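PDB 6A0W: lipase from Rhizopus chinensis, which probably hydrolyses the ester bonds of acylglycerols, as a class 3 lipase of the alpha/beta-hydrolase superfamily. Local coordinates for residues A54-W65 and T82-F93; T45-T53 and W65-V74. One frame throughout, in Å; residues are numbered along the deposited sequence.

Contact 1 of 2, residues A54-W65 and T82-F93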
loop_
_atom_site.group_PDB
_atom_site.type_symbol
_atom_site.label_atom_id
_atom_site.label_comp_id
_atom_site.label_asym_id
_atom_site.label_seq_id
_atom_site.Cartn_x
_atom_site.Cartn_y
_atom_site.Cartn_z
ATOM N N ALA A 54 -11.649 1.879 1.510
ATOM C CA ALA A 54 -11.843 0.457 1.667
ATOM C C ALA A 54 -12.304 0.116 3.071
ATOM O O ALA A 54 -12.795 -0.995 3.313
ATOM C CB ALA A 54 -10.570 -0.284 1.352
ATOM N N TYR A 55 -12.049 1.027 4.014
ATOM C CA TYR A 55 -12.440 0.798 5.398
ATOM C C TYR A 55 -13.854 1.236 5.657
ATOM O O TYR A 55 -14.328 1.104 6.781
ATOM C CB TYR A 55 -11.491 1.498 6.351
ATOM C CG TYR A 55 -10.086 1.001 6.308
ATOM C CD1 TYR A 55 -9.693 -0.092 7.080
ATOM C CD2 TYR A 55 -9.116 1.646 5.559
ATOM C CE1 TYR A 55 -8.399 -0.581 7.053
ATOM C CE2 TYR A 55 -7.783 1.210 5.599
ATOM C CZ TYR A 55 -7.437 0.096 6.327
ATOM O OH TYR A 55 -6.158 -0.389 6.279
ATOM N N CYS A 56 -14.509 1.831 4.665
ATOM C CA CYS A 56 -15.901 2.196 4.803
ATOM C C CYS A 56 -16.836 0.979 4.572
ATOM O O CYS A 56 -16.880 0.420 3.477
ATOM C CB CYS A 56 -16.237 3.313 3.809
ATOM S SG CYS A 56 -15.217 4.804 3.921
ATOM N N ARG A 57 -17.690 0.678 5.549
ATOM C CA ARG A 57 -18.600 -0.451 5.440
ATOM C C ARG A 57 -19.626 -0.200 4.347
ATOM O O ARG A 57 -20.159 -1.146 3.780
ATOM C CB ARG A 57 -19.341 -0.737 6.749
ATOM C CG ARG A 57 -18.517 -0.856 8.024
ATOM C CD ARG A 57 -17.698 -2.123 8.142
ATOM N NE ARG A 57 -18.434 -3.380 8.015
ATOM C CZ ARG A 57 -17.833 -4.551 7.800
ATOM N NH1 ARG A 57 -16.500 -4.625 7.746
ATOM N NH2 ARG A 57 -18.550 -5.655 7.594
ATOM N N SER A 58 -19.982 1.059 4.121
ATOM C CA SER A 58 -20.858 1.388 2.997
ATOM C C SER A 58 -20.261 0.953 1.650
ATOM O O SER A 58 -21.004 0.717 0.706
ATOM C CB SER A 58 -21.161 2.881 2.943
ATOM O OG SER A 58 -19.959 3.638 2.852
ATOM N N VAL A 59 -18.930 0.924 1.541
ATOM C CA VAL A 59 -18.277 0.504 0.296
ATOM C C VAL A 59 -18.146 -1.011 0.270
ATOM O O VAL A 59 -18.610 -1.661 -0.663
ATOM C CB VAL A 59 -16.881 1.130 0.146
ATOM C CG1 VAL A 59 -16.208 0.602 -1.109
ATOM C CG2 VAL A 59 -16.990 2.655 0.062
ATOM N N VAL A 60 -17.522 -1.578 1.302
ATOM C CA VAL A 60 -17.464 -3.010 1.449
ATOM C C VAL A 60 -17.891 -3.317 2.852
ATOM O O VAL A 60 -17.212 -2.877 3.775
ATOM C CB VAL A 60 -16.052 -3.584 1.254
ATOM C CG1 VAL A 60 -16.105 -5.101 1.150
ATOM C CG2 VAL A 60 -15.418 -3.026 0.012
ATOM N N PRO A 61 -18.995 -4.050 3.022
ATOM C CA PRO A 61 -19.694 -4.769 1.929
ATOM C C PRO A 61 -20.954 -4.054 1.401
ATOM O O PRO A 61 -21.674 -4.604 0.581
ATOM C CB PRO A 61 -20.071 -6.106 2.581
ATOM C CG PRO A 61 -20.237 -5.775 4.029
ATOM C CD PRO A 61 -19.266 -4.656 4.341
ATOM N N GLY A 62 -21.151 -2.794 1.769
ATOM C CA GLY A 62 -22.352 -2.071 1.368
ATOM C C GLY A 62 -22.515 -1.928 -0.137
ATOM O O GLY A 62 -23.626 -1.699 -0.643
ATOM N N THR A 63 -21.399 -1.923 -0.852
ATOM C CA THR A 63 -21.420 -1.856 -2.307
ATOM C C THR A 63 -22.038 -0.594 -2.825
ATOM O O THR A 63 -22.660 -0.590 -3.886
ATOM C CB THR A 63 -22.187 -3.039 -2.927
ATOM O OG1 THR A 63 -21.721 -4.256 -2.326
ATOM C CG2 THR A 63 -21.911 -3.125 -4.423
ATOM N N LYS A 64 -21.792 0.506 -2.127
ATOM C CA LYS A 64 -22.154 1.817 -2.634
ATOM C C LYS A 64 -20.911 2.696 -2.704
ATOM O O LYS A 64 -19.936 2.462 -1.984
ATOM C CB LYS A 64 -23.212 2.440 -1.712
ATOM C CG LYS A 64 -24.512 1.628 -1.580
ATOM C CD LYS A 64 -25.645 2.414 -0.915
ATOM C CE LYS A 64 -25.274 3.010 0.442
ATOM N NZ LYS A 64 -24.933 1.955 1.439
ATOM N N TRP A 65 -20.941 3.694 -3.577
ATOM C CA TRP A 65 -19.835 4.631 -3.690
ATOM C C TRP A 65 -20.339 6.040 -3.363
ATOM O O TRP A 65 -20.395 6.880 -4.238
ATOM C CB TRP A 65 -19.211 4.573 -5.088
ATOM C CG TRP A 65 -17.898 5.316 -5.212
ATOM C CD1 TRP A 65 -17.663 6.467 -5.909
ATOM C CD2 TRP A 65 -16.642 4.935 -4.642
ATOM N NE1 TRP A 65 -16.322 6.828 -5.812
ATOM C CE2 TRP A 65 -15.697 5.922 -4.994
ATOM C CE3 TRP A 65 -16.218 3.826 -3.917
ATOM C CZ2 TRP A 65 -14.384 5.831 -4.640
ATOM C CZ3 TRP A 65 -14.898 3.737 -3.558
ATOM C CH2 TRP A 65 -14.008 4.761 -3.860
ATOM N N THR A 82 -17.171 -5.885 -5.195
ATOM C CA THR A 82 -16.504 -5.901 -3.883
ATOM C C THR A 82 -16.323 -7.338 -3.450
ATOM O O THR A 82 -16.938 -8.204 -4.037
ATOM C CB THR A 82 -17.313 -5.150 -2.814
ATOM O OG1 THR A 82 -18.505 -5.861 -2.538
ATOM C CG2 THR A 82 -17.706 -3.758 -3.310
ATOM N N PHE A 83 -15.375 -7.588 -2.559
ATOM C CA PHE A 83 -15.053 -8.944 -2.104
ATOM C C PHE A 83 -14.431 -8.949 -0.694
ATOM O O PHE A 83 -13.846 -7.967 -0.241
ATOM C CB PHE A 83 -14.096 -9.639 -3.073
ATOM C CG PHE A 83 -12.892 -8.827 -3.428
ATOM C CD1 PHE A 83 -12.940 -7.915 -4.471
ATOM C CD2 PHE A 83 -11.724 -8.951 -2.705
ATOM C CE1 PHE A 83 -11.839 -7.129 -4.778
ATOM C CE2 PHE A 83 -10.614 -8.185 -3.021
ATOM C CZ PHE A 83 -10.676 -7.281 -4.058
ATOM N N THR A 84 -14.532 -10.078 -0.014
ATOM C CA THR A 84 -14.105 -10.193 1.350
ATOM C C THR A 84 -13.632 -11.609 1.540
ATOM O O THR A 84 -14.270 -12.522 1.052
ATOM C CB THR A 84 -15.284 -9.945 2.308
ATOM O OG1 THR A 84 -15.741 -8.599 2.161
ATOM C CG2 THR A 84 -14.848 -10.139 3.776
ATOM N N SER A 85 -12.471 -11.795 2.148
ATOM C CA SER A 85 -12.057 -13.085 2.658
ATOM C C SER A 85 -12.032 -13.025 4.192
ATOM O O SER A 85 -11.255 -12.283 4.785
ATOM C CB SER A 85 -10.683 -13.480 2.100
ATOM O OG SER A 85 -10.035 -14.520 2.862
ATOM N N LEU A 86 -12.862 -13.845 4.834
ATOM C CA LEU A 86 -13.091 -13.759 6.269
ATOM C C LEU A 86 -11.876 -14.095 7.058
ATOM O O LEU A 86 -11.671 -13.567 8.166
ATOM C CB LEU A 86 -14.181 -14.742 6.713
ATOM C CG LEU A 86 -15.639 -14.318 6.635
ATOM C CD1 LEU A 86 -16.471 -15.420 7.297
ATOM C CD2 LEU A 86 -15.814 -12.968 7.326
ATOM N N LEU A 87 -11.213 -15.164 6.655
ATOM C CA LEU A 87 -10.105 -15.704 7.470
ATOM C C LEU A 87 -9.097 -14.672 7.997
ATOM O O LEU A 87 -8.474 -14.910 9.038
ATOM C CB LEU A 87 -9.347 -16.730 6.671
ATOM C CG LEU A 87 -9.707 -18.192 6.759
ATOM C CD1 LEU A 87 -8.723 -18.934 5.856
ATOM C CD2 LEU A 87 -9.620 -18.670 8.202
ATOM N N THR A 88 -8.775 -13.657 7.180
ATOM C CA THR A 88 -7.842 -12.570 7.584
ATOM C C THR A 88 -8.508 -11.201 7.489
ATOM O O THR A 88 -7.858 -10.144 7.601
ATOM C CB THR A 88 -6.575 -12.537 6.677
ATOM O OG1 THR A 88 -6.960 -12.446 5.298
ATOM C CG2 THR A 88 -5.697 -13.768 6.907
ATOM N N ASP A 89 -9.825 -11.203 7.307
ATOM C CA ASP A 89 -10.557 -9.951 7.068
ATOM C C ASP A 89 -9.882 -9.085 5.991
ATOM O O ASP A 89 -9.726 -7.864 6.144
ATOM C CB ASP A 89 -10.739 -9.158 8.364
ATOM C CG ASP A 89 -11.892 -8.140 8.284
ATOM O OD1 ASP A 89 -12.801 -8.290 7.428
ATOM O OD2 ASP A 89 -11.832 -7.126 9.029
ATOM N N THR A 90 -9.625 -9.720 4.846
ATOM C CA THR A 90 -9.110 -9.036 3.675
ATOM C C THR A 90 -10.281 -8.685 2.787
ATOM O O THR A 90 -11.113 -9.518 2.483
ATOM C CB THR A 90 -8.077 -9.909 2.942
ATOM O OG1 THR A 90 -6.991 -10.221 3.829
ATOM C CG2 THR A 90 -7.553 -9.208 1.703
ATOM N N ASN A 91 -10.369 -7.418 2.426
ATOM C CA ASN A 91 -11.504 -6.886 1.711
ATOM C C ASN A 91 -10.968 -6.044 0.557
ATOM O O ASN A 91 -9.853 -5.555 0.609
ATOM C CB ASN A 91 -12.343 -5.997 2.635
ATOM C CG ASN A 91 -12.932 -6.751 3.831
ATOM O OD1 ASN A 91 -14.087 -7.133 3.764
ATOM N ND2 ASN A 91 -12.178 -6.897 4.938
ATOM N N GLY A 92 -11.786 -5.821 -0.463
ATOM C CA GLY A 92 -11.385 -4.980 -1.558
ATOM C C GLY A 92 -12.493 -4.763 -2.545
ATOM O O GLY A 92 -13.625 -5.251 -2.386
ATOM N N PHE A 93 -12.157 -3.986 -3.551
ATOM C CA PHE A 93 -13.089 -3.626 -4.572
ATOM C C PHE A 93 -12.392 -3.284 -5.875
ATOM O O PHE A 93 -11.204 -2.985 -5.891
ATOM C CB PHE A 93 -13.983 -2.468 -4.115
ATOM C CG PHE A 93 -13.266 -1.165 -3.868
ATOM C CD1 PHE A 93 -13.062 -0.267 -4.908
ATOM C CD2 PHE A 93 -13.054 -0.717 -2.575
ATOM C CE1 PHE A 93 -12.454 0.956 -4.671
ATOM C CE2 PHE A 93 -12.478 0.524 -2.321
ATOM C CZ PHE A 93 -12.200 1.375 -3.375
HETATM O O HOH W 1 -15.181 -7.264 6.457
#
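Phe-93 meets Ala-54, Val-59, Val-60 and Trp-65 where a loop lies over a beta hairpin at the margin of the alpha/beta-hydrolase sheet. The hairpin consists of strand 78-85, outermost on this side, and strand 90-97. Its turn contains a G1 beta bulge in which Asp-89 and Thr-90 both face Ser-85. From CB, which points toward residues 54-65, the Phe-93 chain takes the position between backbone N and carbonyl carbon (chi1 65°), bringing the ring under the loop. Along one flank, CD2 meets Val-59 CG1 at 3.7 Å and CE2 follows, lying 4.0 Å from Ala-54 CA, which sits at the ring edge. At the tip, CZ approaches Trp-65 CZ3 to 3.6 Å. The indole presents an edge to the phenyl face in an offset edge-to-face pair, with the planes at 64° and the centroids of the Trp-65 six-membered ring and the Phe-93 ring 5.4 Å apart. Val-60 divides its two methyls over the hairpin: CG2 rests 3.7 Å from Gly-92 O and also meets Thr-82 CB, while CG1 lies 3.7 Å from Thr-84 OG1. Gly-92 and Phe-83 form a hydrogen-bonded antiparallel pair, and the Phe-83 ring lies against the glycine backbone and reaches helix 137-160. No direct hydrogen bond joins loop and hairpin; they meet by van der Waals contact and through one bridging water. Asn-91 is fixed by both ends of its amide: OD1 accepts from Thr-84 OG1, and ND2 donates to Asp-89 OD1 at 2.9 Å, a fairly straight bond (164°) that meets the carboxylate from above its plane. The water completes the junction, accepting from Arg-57 NH1 and donating to Asn-91 OD1 and, at 2.8 Å, to Asp-89 OD1.

Contact 2 of 2, residues T45-T53 and W65-V74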
loop_
_atom_site.group_PDB
_atom_site.type_symbol
_atom_site.label_atom_id
_atom_site.label_comp_id
_atom_site.label_asym_id
_atom_site.label_seq_id
_atom_site.Cartn_x
_atom_site.Cartn_y
_atom_site.Cartn_z
ATOM N N THR A 45 -1.846 11.778 -2.754
ATOM C CA THR A 45 -2.951 12.051 -1.855
ATOM C C THR A 45 -4.193 11.388 -2.418
ATOM O O THR A 45 -5.034 10.876 -1.665
ATOM C CB THR A 45 -3.177 13.587 -1.684
ATOM O OG1 THR A 45 -2.042 14.155 -1.028
ATOM C CG2 THR A 45 -4.379 13.880 -0.856
ATOM N N ASN A 46 -4.379 11.521 -3.723
ATOM C CA ASN A 46 -5.637 11.077 -4.337
ATOM C C ASN A 46 -5.812 9.527 -4.231
ATOM O O ASN A 46 -6.866 9.024 -3.826
ATOM C CB ASN A 46 -5.731 11.610 -5.764
ATOM C CG ASN A 46 -6.202 13.090 -5.821
ATOM O OD1 ASN A 46 -7.089 13.421 -6.597
ATOM N ND2 ASN A 46 -5.668 13.964 -4.944
ATOM N N TYR A 47 -4.724 8.804 -4.451
ATOM C CA TYR A 47 -4.692 7.356 -4.304
ATOM C C TYR A 47 -4.666 6.882 -2.847
ATOM O O TYR A 47 -5.195 5.801 -2.548
ATOM C CB TYR A 47 -3.516 6.793 -5.124
ATOM C CG TYR A 47 -3.628 7.107 -6.619
ATOM C CD1 TYR A 47 -4.875 7.116 -7.250
ATOM C CD2 TYR A 47 -2.511 7.358 -7.393
ATOM C CE1 TYR A 47 -5.000 7.394 -8.595
ATOM C CE2 TYR A 47 -2.620 7.617 -8.751
ATOM C CZ TYR A 47 -3.857 7.574 -9.347
ATOM O OH TYR A 47 -4.003 7.930 -10.647
ATOM N N ALA A 48 -4.133 7.701 -1.937
ATOM C CA ALA A 48 -4.316 7.480 -0.511
ATOM C C ALA A 48 -5.772 7.588 -0.097
ATOM O O ALA A 48 -6.267 6.847 0.770
ATOM C CB ALA A 48 -3.467 8.429 0.317
ATOM N N GLY A 49 -6.466 8.519 -0.718
ATOM C CA GLY A 49 -7.869 8.677 -0.445
ATOM C C GLY A 49 -8.640 7.478 -0.901
ATOM O O GLY A 49 -9.558 7.044 -0.198
ATOM N N VAL A 50 -8.344 6.987 -2.109
ATOM C CA VAL A 50 -9.032 5.783 -2.593
ATOM C C VAL A 50 -8.806 4.576 -1.679
ATOM O O VAL A 50 -9.724 3.877 -1.245
ATOM C CB VAL A 50 -8.613 5.450 -4.036
ATOM C CG1 VAL A 50 -9.339 4.190 -4.525
ATOM C CG2 VAL A 50 -8.944 6.614 -4.959
ATOM N N ALA A 51 -7.583 4.432 -1.225
ATOM C CA ALA A 51 -7.278 3.400 -0.287
ATOM C C ALA A 51 -8.067 3.504 0.995
ATOM O O ALA A 51 -8.514 2.472 1.551
ATOM C CB ALA A 51 -5.802 3.406 0.018
ATOM N N ALA A 52 -8.315 4.742 1.428
ATOM C CA ALA A 52 -9.075 4.955 2.663
ATOM C C ALA A 52 -10.500 4.493 2.583
ATOM O O ALA A 52 -11.103 4.174 3.616
ATOM C CB ALA A 52 -9.036 6.445 3.078
ATOM N N THR A 53 -11.084 4.533 1.389
ATOM C CA THR A 53 -12.481 4.169 1.232
ATOM C C THR A 53 -12.707 2.678 1.512
ATOM O O THR A 53 -13.823 2.265 1.783
ATOM C CB THR A 53 -13.007 4.456 -0.182
ATOM O OG1 THR A 53 -12.283 3.675 -1.145
ATOM C CG2 THR A 53 -12.885 5.946 -0.500
ATOM N N TRP A 65 -20.941 3.694 -3.577
ATOM C CA TRP A 65 -19.835 4.631 -3.690
ATOM C C TRP A 65 -20.339 6.040 -3.363
ATOM O O TRP A 65 -20.395 6.880 -4.238
ATOM C CB TRP A 65 -19.211 4.573 -5.088
ATOM C CG TRP A 65 -17.898 5.316 -5.212
ATOM C CD1 TRP A 65 -17.663 6.467 -5.909
ATOM C CD2 TRP A 65 -16.642 4.935 -4.642
ATOM N NE1 TRP A 65 -16.322 6.828 -5.812
ATOM C CE2 TRP A 65 -15.697 5.922 -4.994
ATOM C CE3 TRP A 65 -16.218 3.826 -3.917
ATOM C CZ2 TRP A 65 -14.384 5.831 -4.640
ATOM C CZ3 TRP A 65 -14.898 3.737 -3.558
ATOM C CH2 TRP A 65 -14.008 4.761 -3.860
ATOM N N ASP A 66 -20.639 6.299 -2.090
ATOM C CA ASP A 66 -21.190 7.602 -1.673
ATOM C C ASP A 66 -20.520 8.121 -0.409
ATOM O O ASP A 66 -20.950 9.100 0.162
ATOM C CB ASP A 66 -22.721 7.546 -1.498
ATOM C CG ASP A 66 -23.172 6.459 -0.531
ATOM O OD1 ASP A 66 -22.390 6.045 0.345
ATOM O OD2 ASP A 66 -24.299 5.953 -0.685
ATOM N N CYS A 67 -19.401 7.522 -0.032
ATOM C CA CYS A 67 -18.752 7.874 1.201
ATOM C C CYS A 67 -18.097 9.215 0.971
ATOM O O CYS A 67 -18.003 9.677 -0.162
ATOM C CB CYS A 67 -17.766 6.765 1.622
ATOM S SG CYS A 67 -16.135 6.741 0.826
ATOM N N LYS A 68 -17.634 9.842 2.040
ATOM C CA LYS A 68 -17.016 11.146 1.926
ATOM C C LYS A 68 -15.779 11.150 1.040
ATOM O O LYS A 68 -15.705 11.932 0.085
ATOM C CB LYS A 68 -16.669 11.675 3.320
ATOM C CG LYS A 68 -16.134 13.111 3.337
ATOM C CD LYS A 68 -15.578 13.529 4.698
ATOM C CE LYS A 68 -16.616 13.458 5.811
ATOM N NZ LYS A 68 -16.536 14.650 6.703
ATOM N N GLN A 69 -14.784 10.311 1.336
ATOM C CA GLN A 69 -13.568 10.328 0.502
ATOM C C GLN A 69 -13.838 9.765 -0.911
ATOM O O GLN A 69 -13.207 10.181 -1.885
ATOM C CB GLN A 69 -12.379 9.609 1.166
ATOM C CG GLN A 69 -12.200 9.911 2.645
ATOM C CD GLN A 69 -11.700 11.329 2.915
ATOM O OE1 GLN A 69 -11.548 12.142 2.003
ATOM N NE2 GLN A 69 -11.272 11.561 4.147
ATOM N N CYS A 70 -14.866 8.929 -1.020
ATOM C CA CYS A 70 -15.292 8.374 -2.301
ATOM C C CYS A 70 -15.589 9.496 -3.276
ATOM O O CYS A 70 -15.030 9.524 -4.379
ATOM C CB CYS A 70 -16.555 7.521 -2.137
ATOM S SG CYS A 70 -16.438 6.060 -1.105
ATOM N N LEU A 71 -16.458 10.427 -2.873
ATOM C CA LEU A 71 -16.961 11.438 -3.815
ATOM C C LEU A 71 -15.987 12.584 -3.981
ATOM O O LEU A 71 -15.856 13.146 -5.048
ATOM C CB LEU A 71 -18.337 11.958 -3.399
ATOM C CG LEU A 71 -19.481 10.935 -3.329
ATOM C CD1 LEU A 71 -20.773 11.660 -2.992
ATOM C CD2 LEU A 71 -19.640 10.137 -4.607
ATOM N N LYS A 72 -15.183 12.817 -2.965
ATOM C CA LYS A 72 -14.097 13.749 -3.090
ATOM C C LYS A 72 -13.071 13.303 -4.128
ATOM O O LYS A 72 -12.614 14.126 -4.885
ATOM C CB LYS A 72 -13.390 13.868 -1.756
ATOM C CG LYS A 72 -12.272 14.892 -1.745
ATOM C CD LYS A 72 -11.874 15.200 -0.321
ATOM C CE LYS A 72 -10.946 16.388 -0.313
ATOM N NZ LYS A 72 -10.922 16.923 1.071
ATOM N N TYR A 73 -12.568 12.067 -4.059
ATOM C CA TYR A 73 -11.439 11.693 -4.929
ATOM C C TYR A 73 -11.861 11.007 -6.248
ATOM O O TYR A 73 -11.169 11.094 -7.246
ATOM C CB TYR A 73 -10.380 10.887 -4.159
ATOM C CG TYR A 73 -9.720 11.682 -3.044
ATOM C CD1 TYR A 73 -8.814 12.715 -3.343
ATOM C CD2 TYR A 73 -10.053 11.468 -1.691
ATOM C CE1 TYR A 73 -8.248 13.488 -2.343
ATOM C CE2 TYR A 73 -9.496 12.252 -0.683
ATOM C CZ TYR A 73 -8.615 13.269 -1.019
ATOM O OH TYR A 73 -8.036 14.046 -0.048
ATOM N N VAL A 74 -12.999 10.340 -6.267
ATOM C CA VAL A 74 -13.497 9.743 -7.502
ATOM C C VAL A 74 -14.995 9.997 -7.637
ATOM O O VAL A 74 -15.812 9.083 -7.434
ATOM C CB VAL A 74 -13.265 8.227 -7.574
ATOM C CG1 VAL A 74 -13.389 7.798 -9.028
ATOM C CG2 VAL A 74 -11.904 7.842 -7.009
#
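The Tyr-73 ring lies against helix 45-53, with Thr-45 O over one face, 4.2 Å above the plane and toward the rim, and Lys-72 CG over the centre of the opposite face. Asn-46 OD1 sits at the ring's edge, in its plane. The Asn-46 amide stands steeply to the phenol, planes 70° apart, and its CG comes within 3.6 Å of Tyr-73 CD1. On the other flank Gly-49, lacking a side chain, lets the ring close on the helix backbone, its CA 3.8 Å from Tyr-73 CD2. The Trp-65 indole has Cys-70 CB 3.4 Å above the centre of one face and Val-74 C at its edge. Its NE1 donates nearly in the ring plane to Val-74 O at 2.8 Å, tying Trp-65, in the loop leading into short helix 68-73, to the first residue after it and fixing the ring's rotation. Thr-53 packs on both this indole, its OG1 near CH2 at the benzo corner, and the Cys-67–Cys-70 disulfide. Set between backbone N and carbonyl carbon (chi1 62°), OG1 donates to Val-50 O at 2.6 Å, in the carbonyl plane and on a lone pair; Thr-53 N uses the same acceptor. With the hydroxyl turned back, CG2 faces the disulfide, 3.6 Å from Cys-67 SG and from Cys-70 SG. Val-50 and Val-74 meet through their CG2 methyls, both side chains touching Tyr-104 of the central sheet. The two helices run roughly antiparallel, their segment axes at 148° and 8.5 Å apart at closest approach. Such a pair joins a sheet-flanking helix of the alpha/beta-hydrolase fold to a short helix whose first turn is closed by a CxxC disulfide, with Cys-67 at the N-cap.

How the contacts relate
Contact 1 and contact 2 have centres about 14 Å apart and share Trp-65. Their segments alternate along the chain: helix 45-53, loop 54-65, helix 68-73 and then the hairpin 82-93, so the four pieces interlock. The contacts also touch directly: Phe-93 of the hairpin reaches Thr-53 of the helix, while Val-59 packs on both Thr-53 and Cys-70. The Cys-56 and Cys-67 sulfurs are neighbours too, and Cys-56 is disulfide-bonded to Cys-295, linking this region to the C-terminal end. Together the contacts join the hairpin, at one margin of the mixed sheet, to a helix that packs on strands 102-108 and 165-171, beside the probable nucleophile elbow.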